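Local coordinates for monovalent Na+/H+ antiporter subunit A (Dietzia sp. DQ12-45-1b, PDB 7D3U), which probably works as an antiporter subunit of the Mrp complex, a bacterial membrane assembly that exchanges sodium ions for protons, at residues 604-609 with 635-639. Residues are numbered along the deposited sequence; the frame is centred on the assembly and turned at random.
Sequences IVVVLL and AMALW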
loop_
_atom_site.group_PDB
_atom_site.type_symbol
_atom_site.label_atom_id
_atom_site.label_comp_id
_atom_site.label_asym_id
_atom_site.label_seq_id
_atom_site.Cartn_x
_atom_site.Cartn_y
_atom_site.Cartn_z
ATOM N N ILE B 604 -41.558 -2.367 -8.637
ATOM C CA ILE B 604 -41.356 -3.040 -9.916
ATOM C C ILE B 604 -39.886 -2.998 -10.319
ATOM O O ILE B 604 -39.317 -4.010 -10.749
ATOM C CB ILE B 604 -42.283 -2.440 -10.992
ATOM C CG1 ILE B 604 -42.009 -0.950 -11.217
ATOM C CG2 ILE B 604 -43.734 -2.639 -10.604
ATOM C CD1 ILE B 604 -41.142 -0.647 -12.421
ATOM N N VAL B 605 -39.229 -1.848 -10.147
ATOM C CA VAL B 605 -37.813 -1.781 -10.487
ATOM C C VAL B 605 -36.985 -2.506 -9.437
ATOM O O VAL B 605 -35.946 -3.092 -9.756
ATOM C CB VAL B 605 -37.361 -0.320 -10.678
ATOM C CG1 VAL B 605 -37.756 0.530 -9.495
ATOM C CG2 VAL B 605 -35.864 -0.248 -10.912
ATOM N N VAL B 606 -37.440 -2.524 -8.181
ATOM C CA VAL B 606 -36.754 -3.330 -7.173
ATOM C C VAL B 606 -36.807 -4.807 -7.543
ATOM O O VAL B 606 -35.808 -5.527 -7.431
ATOM C CB VAL B 606 -37.355 -3.070 -5.780
ATOM C CG1 VAL B 606 -37.102 -4.251 -4.862
ATOM C CG2 VAL B 606 -36.763 -1.811 -5.190
ATOM N N VAL B 607 -37.966 -5.279 -8.010
ATOM C CA VAL B 607 -38.106 -6.679 -8.393
ATOM C C VAL B 607 -37.250 -6.987 -9.612
ATOM O O VAL B 607 -36.593 -8.033 -9.675
ATOM C CB VAL B 607 -39.588 -7.017 -8.639
ATOM C CG1 VAL B 607 -39.720 -8.198 -9.585
ATOM C CG2 VAL B 607 -40.285 -7.309 -7.325
ATOM N N LEU B 608 -37.238 -6.088 -10.596
ATOM C CA LEU B 608 -36.408 -6.313 -11.774
ATOM C C LEU B 608 -34.928 -6.343 -11.414
ATOM O O LEU B 608 -34.169 -7.162 -11.944
ATOM C CB LEU B 608 -36.688 -5.246 -12.828
ATOM C CG LEU B 608 -37.985 -5.482 -13.597
ATOM C CD1 LEU B 608 -38.228 -4.361 -14.576
ATOM C CD2 LEU B 608 -37.931 -6.816 -14.312
ATOM N N LEU B 609 -34.501 -5.479 -10.490
ATOM C CA LEU B 609 -33.101 -5.472 -10.082
ATOM C C LEU B 609 -32.746 -6.732 -9.306
ATOM O O LEU B 609 -31.668 -7.304 -9.504
ATOM C CB LEU B 609 -32.806 -4.230 -9.246
ATOM C CG LEU B 609 -31.330 -3.961 -8.965
ATOM C CD1 LEU B 609 -30.566 -3.821 -10.263
ATOM C CD2 LEU B 609 -31.177 -2.717 -8.117
ATOM N N ALA B 635 -31.714 -1.697 -15.328
ATOM C CA ALA B 635 -32.535 -1.529 -14.137
ATOM C C ALA B 635 -32.008 -0.412 -13.251
ATOM O O ALA B 635 -32.793 0.314 -12.639
ATOM C CB ALA B 635 -32.606 -2.839 -13.355
ATOM N N MET B 636 -30.687 -0.236 -13.190
ATOM C CA MET B 636 -30.130 0.869 -12.421
ATOM C C MET B 636 -30.377 2.204 -13.107
ATOM O O MET B 636 -30.552 3.222 -12.432
ATOM C CB MET B 636 -28.636 0.653 -12.201
ATOM C CG MET B 636 -28.322 -0.433 -11.198
ATOM S SD MET B 636 -28.466 0.167 -9.512
ATOM C CE MET B 636 -27.285 1.507 -9.557
ATOM N N ALA B 637 -30.398 2.223 -14.439
ATOM C CA ALA B 637 -30.780 3.444 -15.140
ATOM C C ALA B 637 -32.236 3.796 -14.868
ATOM O O ALA B 637 -32.567 4.963 -14.628
ATOM C CB ALA B 637 -30.536 3.288 -16.637
ATOM N N LEU B 638 -33.121 2.798 -14.903
ATOM C CA LEU B 638 -34.513 3.025 -14.532
ATOM C C LEU B 638 -34.633 3.481 -13.083
ATOM O O LEU B 638 -35.495 4.303 -12.758
ATOM C CB LEU B 638 -35.325 1.751 -14.762
ATOM C CG LEU B 638 -36.785 1.745 -14.317
ATOM C CD1 LEU B 638 -37.550 2.869 -14.982
ATOM C CD2 LEU B 638 -37.423 0.406 -14.633
ATOM N N TRP B 639 -33.772 2.964 -12.207
ATOM C CA TRP B 639 -33.742 3.407 -10.819
ATOM C C TRP B 639 -33.379 4.882 -10.725
ATOM O O TRP B 639 -34.079 5.669 -10.079
ATOM C CB TRP B 639 -32.739 2.562 -10.034
ATOM C CG TRP B 639 -33.299 1.833 -8.857
ATOM C CD1 TRP B 639 -33.049 0.541 -8.510
ATOM C CD2 TRP B 639 -34.172 2.356 -7.848
ATOM N NE1 TRP B 639 -33.723 0.217 -7.362
ATOM C CE2 TRP B 639 -34.420 1.316 -6.935
ATOM C CE3 TRP B 639 -34.775 3.598 -7.635
ATOM C CZ2 TRP B 639 -35.242 1.478 -5.828
ATOM C CZ3 TRP B 639 -35.588 3.756 -6.537
ATOM C CH2 TRP B 639 -35.813 2.703 -5.646
#
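V605 is the bump at the centre of this helix pair, and its hollow is framed by A635, L638 and W639, an example of how branched side chains on one helix fit between those of an antiparallel neighbour. CG2 of V605, set anti to the backbone N, points into that hollow and comes within van der Waals contact of the carbonyl O of A635, at 3.6 Å. The same CG2 of V605 makes a CH-pi contact over the five-membered ring of W639, 4.0 Å from its centroid. The approach is steep, 20° off the ring normal. CG1 of V605 lies over the same face of the indole, nearer the middle of the ring system. From the side of the hollow, CD2 of L638 rests on CB of V605 at 4.0 Å.

One turn on, L609 makes a second, forked bump. With CG anti to the backbone N (chi1 -169°), its two methyls part. CD1 of L609 settles on CB of A635, its single methyl, at 3.8 Å. CD2 of L609 reaches the indole edge, 3.8 Å from CD1 of W639 and close to the ring plane. V606 runs beside the indole, and CG2 of V606 meets CZ2 of W639 obliquely at 3.7 Å. The ring is thus met on a face and along an edge by separate branches, and an alanine in place of W639 would probably open a gap beside V605 and L609 and leave V606 without its partner across the pair.

Residues of the neighbouring chain of subunit C pack on V606, L609, M636 and W639, and residues of the neighbouring chain of subunit F on I604, L608, A635 and L638. The axes of segments 604-609 and 635-639 approach to 9.6 Å, with their N-to-C directions 158° apart: the apolar, nearly antiparallel hairpin of two successive helices, both predicted to span the membrane, here in the MbhD-like region.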